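PDB 4B4H: beta-1,4-exocellulase from Thermobifida fusca, which hydrolyses cellulose as an exo-acting cellobiohydrolase, this chain being its glycoside hydrolase family 6 catalytic domain. Local coordinates for residues A[16-21]-A[349-354]; A[357-362]-A[406-411]; A[369-374]-A[398-403]. All blocks are in the same frame, centred on the assembly; numbering follows the deposited sequence.

Contact 1: A[16-21]-A[349-354]; sequences PVWSAK and YVWVKP
Trp18, on helix 16-24, meets Pro354 through the pyrrole side of its indole. Its CD1 lies 3.5 Å from Pro354 CB, the tightest touch of the contact, and its NE1 is 3.9 Å from the same CB. The proline ring is set obliquely to the indole. Trp18 CB points toward the 349-354 segment, and with CG anti to the backbone N (chi1 176°) the indole lies between the helix and Pro354 and Trp351. Its benzo end reaches farther in, where Trp18 CH2 approaches Trp351 CZ3 at 4.3 Å, arriving at the edge of the Trp351 ring and near its plane. The two indoles therefore meet at their six-membered rings without stacking, and the contact is wholly apolar and buried. Their polar edges are satisfied elsewhere: Trp18 NE1 is hydrogen-bonded to Pro355 O and Trp351 NE1 to Glu336 O. An alanine in place of Trp18 would probably open a gap beside Pro354 and Trp351 and leave Pro355 O without this donor. Asp287 holds the loop by its carboxylate, OD1 to Val352 N and OD2 to Lys353 N. The arrangement packs an N-terminal helix against the loop that follows parallel strand 346-350, in the variant alpha/beta barrel of family 6, where this loop carries Lys353, a probable substrate-binding residue.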
# COMPACT_ATOMS: atom_id res chain seq x y z
N PRO A 16 -9.18 -18.05 -0.37
CA PRO A 16 -10.36 -18.68 -0.97
C PRO A 16 -11.55 -17.72 -1.01
O PRO A 16 -12.32 -17.74 -1.96
CB PRO A 16 -10.68 -19.84 -0.01
CG PRO A 16 -9.48 -19.99 0.87
CD PRO A 16 -8.85 -18.64 0.94
N VAL A 17 -11.68 -16.89 0.02
CA VAL A 17 -12.73 -15.88 0.09
C VAL A 17 -12.66 -14.94 -1.12
O VAL A 17 -13.62 -14.83 -1.90
CB VAL A 17 -12.65 -15.07 1.41
CG1 VAL A 17 -13.81 -14.08 1.52
CG2 VAL A 17 -12.65 -16.00 2.62
N TRP A 18 -11.52 -14.26 -1.29
CA TRP A 18 -11.32 -13.38 -2.44
C TRP A 18 -11.49 -14.09 -3.75
O TRP A 18 -12.16 -13.61 -4.67
CB TRP A 18 -9.96 -12.67 -2.38
CG TRP A 18 -9.73 -11.82 -3.62
CD1 TRP A 18 -10.24 -10.55 -3.88
CD2 TRP A 18 -9.00 -12.20 -4.84
NE1 TRP A 18 -9.86 -10.13 -5.14
CE2 TRP A 18 -9.12 -11.07 -5.76
CE3 TRP A 18 -8.29 -13.32 -5.24
CZ2 TRP A 18 -8.54 -11.07 -7.01
CZ3 TRP A 18 -7.70 -13.31 -6.51
CH2 TRP A 18 -7.82 -12.21 -7.37
N SER A 19 -10.86 -15.27 -3.87
CA SER A 19 -10.90 -16.03 -5.11
C SER A 19 -12.33 -16.29 -5.62
O SER A 19 -12.57 -16.24 -6.83
CB SER A 19 -10.16 -17.36 -4.96
OG SER A 19 -10.14 -18.05 -6.19
N ALA A 20 -13.25 -16.56 -4.69
CA ALA A 20 -14.62 -16.90 -5.03
C ALA A 20 -15.39 -15.71 -5.61
O ALA A 20 -16.28 -15.89 -6.44
CB ALA A 20 -15.35 -17.48 -3.82
N LYS A 21 -15.04 -14.50 -5.20
CA LYS A 21 -15.67 -13.29 -5.75
C LYS A 21 -15.10 -12.92 -7.12
O LYS A 21 -15.82 -12.39 -7.97
CB LYS A 21 -15.53 -12.11 -4.79
CG LYS A 21 -16.09 -12.38 -3.41
CD LYS A 21 -15.78 -11.23 -2.47
CE LYS A 21 -16.81 -11.18 -1.36
NZ LYS A 21 -16.68 -12.33 -0.42
N TYR A 349 7.14 -8.00 -6.60
CA TYR A 349 5.89 -7.29 -6.80
C TYR A 349 4.79 -8.13 -6.18
O TYR A 349 4.74 -9.34 -6.39
CB TYR A 349 5.62 -7.03 -8.29
CG TYR A 349 6.66 -6.18 -9.00
CD1 TYR A 349 7.46 -5.25 -8.33
CD2 TYR A 349 6.80 -6.28 -10.39
CE1 TYR A 349 8.39 -4.48 -9.01
CE2 TYR A 349 7.72 -5.50 -11.08
CZ TYR A 349 8.52 -4.62 -10.40
OH TYR A 349 9.42 -3.87 -11.12
N VAL A 350 3.91 -7.48 -5.41
CA VAL A 350 2.87 -8.18 -4.66
C VAL A 350 1.48 -7.59 -4.95
O VAL A 350 1.39 -6.50 -5.46
CB VAL A 350 3.19 -8.18 -3.15
CG1 VAL A 350 4.43 -9.03 -2.88
CG2 VAL A 350 3.43 -6.78 -2.59
N TRP A 351 0.41 -8.36 -4.74
CA TRP A 351 -0.94 -7.82 -4.75
C TRP A 351 -1.39 -7.76 -3.32
O TRP A 351 -1.95 -8.73 -2.80
CB TRP A 351 -1.87 -8.71 -5.58
CG TRP A 351 -1.81 -8.48 -7.08
CD1 TRP A 351 -0.84 -7.79 -7.81
CD2 TRP A 351 -2.76 -8.96 -8.09
NE1 TRP A 351 -1.13 -7.81 -9.16
CE2 TRP A 351 -2.26 -8.51 -9.39
CE3 TRP A 351 -3.93 -9.73 -8.05
CZ2 TRP A 351 -2.95 -8.76 -10.57
CZ3 TRP A 351 -4.60 -9.99 -9.24
CH2 TRP A 351 -4.11 -9.53 -10.47
N VAL A 352 -1.17 -6.62 -2.66
CA VAL A 352 -1.55 -6.51 -1.24
C VAL A 352 -3.05 -6.16 -1.15
O VAL A 352 -3.83 -6.97 -0.62
CB VAL A 352 -0.62 -5.55 -0.46
CG1 VAL A 352 -1.17 -5.27 0.92
CG2 VAL A 352 0.76 -6.18 -0.32
N LYS A 353 -3.46 -5.03 -1.73
CA LYS A 353 -4.89 -4.75 -1.94
C LYS A 353 -5.55 -5.80 -2.82
O LYS A 353 -5.09 -6.03 -3.93
CB LYS A 353 -5.08 -3.34 -2.55
CG LYS A 353 -6.50 -2.94 -2.88
CD LYS A 353 -7.33 -2.54 -1.67
CE LYS A 353 -8.77 -2.40 -2.10
NZ LYS A 353 -9.62 -2.19 -0.90
N PRO A 354 -6.63 -6.44 -2.34
CA PRO A 354 -7.29 -7.41 -3.22
C PRO A 354 -8.23 -6.72 -4.21
O PRO A 354 -9.22 -6.13 -3.82
CB PRO A 354 -8.07 -8.30 -2.24
CG PRO A 354 -7.71 -7.84 -0.86
CD PRO A 354 -7.26 -6.41 -1.01

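Contact 2: A[357-362]-A[406-411]; sequences ESDGAS and SAQFRE
Asp359 OD2, 4.3 Å from Gln408 NE2 across the contact, is gripped by three groups outside the two segments: Arg290 NH1 in a salt bridge, and Tyr229 OH and Asn328 N in hydrogen bonds. These bonds fix the turn of the carboxylate, while the amide of Gln408 stands beside it too far off for a hydrogen bond. The direct contact is thus loose, and a water makes the closer link. It donates to Glu357 O at 2.7 Å and to Gln408 OE1 at 2.8 Å. These two oxygens are 3.9 Å apart and are both acceptors, so neither could bond the other; the water supplies a hydrogen to each, its two bonds spreading at about 90°. Gln408 reaches this position with CG anti to its backbone N (chi1 -165°) and the chain extended beyond, which carries the amide from helix 406-414 across to the loop. Along the way the side chain also packs on Arg290 and Asn328, two of the groups that hold Asp359. The Glu357 side chain starts away from the helix and lies against Trp18, while its backbone carbonyl accepts from the water. The next residue shapes the loop: Ser358 OG accepts from Gly360 N at 3.0 Å with an N-H...O angle of 163°, closing an ST turn around Asp359. The same hydroxyl is also bonded to Pro399 O and Asn328 ND2. The segment 357-362 is consistent with a family 6 active-site loop, bearing Glu357, a predicted substrate-binding residue, and Asp359, the predicted proton acceptor, with the C-terminal helix bridged by water to Glu357 O of that loop.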
# COMPACT_ATOMS: atom_id res chain seq x y z
N GLU A 357 -12.22 -5.28 -4.27
CA GLU A 357 -12.65 -4.73 -3.00
C GLU A 357 -12.56 -3.22 -3.00
O GLU A 357 -11.50 -2.64 -3.30
CB GLU A 357 -11.86 -5.33 -1.85
CG GLU A 357 -12.25 -6.78 -1.60
CD GLU A 357 -11.31 -7.53 -0.68
OE1 GLU A 357 -10.61 -6.91 0.15
OE2 GLU A 357 -11.32 -8.77 -0.77
N SER A 358 -13.67 -2.58 -2.63
CA SER A 358 -13.77 -1.13 -2.65
C SER A 358 -12.77 -0.52 -1.67
O SER A 358 -12.41 -1.15 -0.67
CB SER A 358 -15.18 -0.68 -2.23
OG SER A 358 -15.25 0.74 -2.21
N ASP A 359 -12.36 0.70 -2.00
CA ASP A 359 -11.52 1.55 -1.17
C ASP A 359 -12.31 2.34 -0.13
O ASP A 359 -11.73 2.84 0.84
CB ASP A 359 -10.74 2.54 -2.06
CG ASP A 359 -9.64 1.88 -2.86
OD1 ASP A 359 -8.96 0.98 -2.32
OD2 ASP A 359 -9.43 2.27 -4.03
N GLY A 360 -13.63 2.44 -0.33
CA GLY A 360 -14.52 3.26 0.50
C GLY A 360 -15.81 3.60 -0.22
O GLY A 360 -15.90 3.45 -1.44
N ALA A 361 -16.80 4.06 0.52
CA ALA A 361 -18.12 4.39 -0.04
C ALA A 361 -18.07 5.71 -0.80
O ALA A 361 -17.35 6.61 -0.40
CB ALA A 361 -19.15 4.47 1.07
N SER A 362 -18.85 5.84 -1.88
CA SER A 362 -18.86 7.09 -2.65
C SER A 362 -19.93 8.09 -2.18
O SER A 362 -19.94 9.25 -2.61
CB SER A 362 -18.97 6.84 -4.17
OG SER A 362 -20.05 5.97 -4.48
N SER A 406 -18.27 -4.52 -8.15
CA SER A 406 -18.27 -5.26 -9.42
C SER A 406 -17.92 -4.39 -10.63
O SER A 406 -17.08 -4.77 -11.46
CB SER A 406 -19.61 -5.98 -9.64
OG SER A 406 -19.52 -6.86 -10.75
N ALA A 407 -18.57 -3.24 -10.75
CA ALA A 407 -18.19 -2.26 -11.77
C ALA A 407 -16.67 -2.01 -11.79
O ALA A 407 -16.05 -2.04 -12.86
CB ALA A 407 -18.98 -0.97 -11.60
N GLN A 408 -16.07 -1.83 -10.62
CA GLN A 408 -14.62 -1.61 -10.55
C GLN A 408 -13.81 -2.85 -10.92
O GLN A 408 -12.77 -2.73 -11.57
CB GLN A 408 -14.22 -1.14 -9.15
CG GLN A 408 -12.82 -0.54 -9.07
CD GLN A 408 -12.26 -0.52 -7.65
OE1 GLN A 408 -12.61 -1.36 -6.83
NE2 GLN A 408 -11.39 0.44 -7.38
N PHE A 409 -14.27 -4.03 -10.51
CA PHE A 409 -13.54 -5.24 -10.89
C PHE A 409 -13.55 -5.48 -12.41
O PHE A 409 -12.51 -5.76 -13.01
CB PHE A 409 -14.02 -6.49 -10.14
CG PHE A 409 -13.24 -7.73 -10.47
CD1 PHE A 409 -12.10 -8.08 -9.75
CD2 PHE A 409 -13.67 -8.56 -11.52
CE1 PHE A 409 -11.39 -9.23 -10.07
CE2 PHE A 409 -12.95 -9.70 -11.84
CZ PHE A 409 -11.82 -10.04 -11.11
N ARG A 410 -14.72 -5.37 -13.02
CA ARG A 410 -14.81 -5.49 -14.49
C ARG A 410 -13.89 -4.51 -15.23
O ARG A 410 -13.24 -4.88 -16.21
CB ARG A 410 -16.25 -5.32 -14.97
CG ARG A 410 -17.16 -6.46 -14.57
CD ARG A 410 -18.61 -6.07 -14.67
NE ARG A 410 -19.08 -5.83 -16.04
CZ ARG A 410 -20.00 -4.92 -16.37
NH1 ARG A 410 -20.55 -4.15 -15.44
NH2 ARG A 410 -20.37 -4.77 -17.63
N GLU A 411 -13.84 -3.26 -14.77
CA GLU A 411 -12.95 -2.25 -15.34
C GLU A 411 -11.48 -2.58 -15.10
O GLU A 411 -10.67 -2.53 -16.04
CB GLU A 411 -13.25 -0.86 -14.77
CG GLU A 411 -12.43 0.22 -15.45
CD GLU A 411 -12.84 1.62 -15.05
OE1 GLU A 411 -12.60 2.02 -13.89
OE2 GLU A 411 -13.38 2.32 -15.92
O HOH W 1 -10.51 -2.87 -5.85

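Contact 3: A[369-374]-A[398-403]; sequences EGKGFD and APISGH
Lys371 lies with its aliphatic chain across Ile400, and this is where the contact is tight: Lys371 CD comes within 3.6 Å of Ile400 CG2, and the same methyl is 4.0 Å from Lys371 NZ. Two torsions bring them together. Lys371 CG stands anti to its own carbonyl carbon (chi1 -63°) and the chain is extended from there, so that CD and NZ both pass the methyl. Ile400 in turn places CG2, and not CG1, anti to its backbone N. Beyond the methyl, Lys371 NZ gives a weak hydrogen bond to Ser401 O at 3.3 Å. That carbonyl belongs to a type II beta turn from Ile400 to His403, closed by His403 N to Ile400 O at 2.9 Å. Both segments belong to the long irregular region between strand 346-350 and helix 406-414, and Gly402 and His403 are backbone-bonded to Ser358 of the active-site loop. Gly402 takes the third position with positive phi (88°), where a side chain would run into Ser401 O, the oxygen that the lysine uses. The turn also folds the His403 ring back so that one of its faces lies under Ile400 CB, 4.2 Å from the plane. The side chain of Asp41, a predicted substrate-binding residue, comes about 4 Å from that of Lys371 at the nearest atoms. The glycine side is open to solvent: Gly370 and Gly372 flank the lysine, and the Glu369 carboxylate turns off from the 398-403 segment. His403 NE2 remains 6.1 Å from Lys371 NZ, too distant for a direct bond.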
# COMPACT_ATOMS: atom_id res chain seq x y z
N GLU A 369 -20.67 -0.65 11.76
CA GLU A 369 -19.28 -1.06 11.97
C GLU A 369 -18.29 0.11 12.05
O GLU A 369 -17.07 -0.08 12.07
CB GLU A 369 -18.86 -2.07 10.90
CG GLU A 369 -19.67 -3.37 10.92
CD GLU A 369 -19.60 -4.10 12.26
OE1 GLU A 369 -18.49 -4.50 12.67
OE2 GLU A 369 -20.66 -4.28 12.89
N GLY A 370 -18.84 1.33 12.10
CA GLY A 370 -18.07 2.54 12.33
C GLY A 370 -17.19 2.95 11.17
O GLY A 370 -15.97 3.01 11.30
N LYS A 371 -17.81 3.25 10.03
CA LYS A 371 -17.06 3.68 8.85
C LYS A 371 -17.61 4.98 8.26
O LYS A 371 -18.56 4.98 7.47
CB LYS A 371 -16.99 2.56 7.80
CG LYS A 371 -16.24 1.34 8.30
CD LYS A 371 -15.97 0.36 7.19
CE LYS A 371 -15.11 -0.80 7.66
NZ LYS A 371 -14.61 -1.55 6.48
N GLY A 372 -16.98 6.09 8.66
CA GLY A 372 -17.41 7.43 8.27
C GLY A 372 -17.19 7.75 6.80
O GLY A 372 -16.25 7.26 6.18
N PHE A 373 -18.08 8.57 6.26
CA PHE A 373 -18.02 8.97 4.85
C PHE A 373 -16.79 9.84 4.58
O PHE A 373 -16.65 10.92 5.13
CB PHE A 373 -19.32 9.69 4.48
CG PHE A 373 -19.36 10.24 3.08
CD1 PHE A 373 -18.88 9.50 1.99
CD2 PHE A 373 -19.94 11.49 2.84
CE1 PHE A 373 -18.94 10.02 0.71
CE2 PHE A 373 -20.01 12.00 1.56
CZ PHE A 373 -19.51 11.27 0.49
N ASP A 374 -15.89 9.34 3.72
CA ASP A 374 -14.68 10.08 3.36
C ASP A 374 -14.88 10.63 1.95
O ASP A 374 -15.03 9.86 1.00
CB ASP A 374 -13.46 9.14 3.41
CG ASP A 374 -12.12 9.89 3.29
OD1 ASP A 374 -11.98 10.78 2.42
OD2 ASP A 374 -11.18 9.54 4.04
N ALA A 398 -19.77 3.29 -5.34
CA ALA A 398 -18.87 2.37 -4.62
C ALA A 398 -19.43 1.95 -3.25
O ALA A 398 -19.95 2.80 -2.50
CB ALA A 398 -17.52 3.05 -4.42
N PRO A 399 -19.31 0.65 -2.89
CA PRO A 399 -19.76 0.19 -1.57
C PRO A 399 -18.77 0.57 -0.46
O PRO A 399 -17.76 1.23 -0.72
CB PRO A 399 -19.85 -1.33 -1.74
CG PRO A 399 -18.83 -1.66 -2.79
CD PRO A 399 -18.63 -0.43 -3.65
N ILE A 400 -19.09 0.21 0.78
CA ILE A 400 -18.17 0.38 1.90
C ILE A 400 -16.83 -0.32 1.62
O ILE A 400 -16.77 -1.34 0.90
CB ILE A 400 -18.84 -0.08 3.22
CG1 ILE A 400 -19.64 1.10 3.81
CG2 ILE A 400 -17.83 -0.62 4.24
CD1 ILE A 400 -20.46 0.75 5.03
N SER A 401 -15.76 0.28 2.15
CA SER A 401 -14.41 -0.24 1.96
C SER A 401 -14.36 -1.74 2.26
O SER A 401 -14.87 -2.19 3.28
CB SER A 401 -13.44 0.53 2.86
OG SER A 401 -12.19 -0.14 2.98
N GLY A 402 -13.74 -2.49 1.35
CA GLY A 402 -13.62 -3.94 1.46
C GLY A 402 -14.78 -4.74 0.88
O GLY A 402 -14.64 -5.94 0.67
N HIS A 403 -15.91 -4.08 0.64
CA HIS A 403 -17.08 -4.74 0.04
C HIS A 403 -16.85 -4.88 -1.43
O HIS A 403 -16.16 -4.07 -2.03
CB HIS A 403 -18.33 -3.91 0.29
CG HIS A 403 -18.91 -4.07 1.67
ND1 HIS A 403 -20.24 -4.03 1.90
CD2 HIS A 403 -18.31 -4.31 2.90
CE1 HIS A 403 -20.47 -4.21 3.22
NE2 HIS A 403 -19.29 -4.39 3.83

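From the N terminus, helix 16-24 is the first element to take part, and contact 1 closes a loop of more than 300 residues, holding most of the barrel, when the chain reaches the loop just after strand 346-350. Contact 2 opens only afterwards, so the two are in series. Its loop runs from 357-362 to helix 406-414 without regular helix or strand between. Contact 3 is nested inside it, joining 369-374 to 398-403. The contacts also meet directly: Ser358 O receives Lys353 NZ at 3.0 Å from contact 1 and Gly402 N at 2.8 Å from contact 3. Segment 357-362 thus ties the loop just after strand 346-350, the nested turn and the C-terminal helix together.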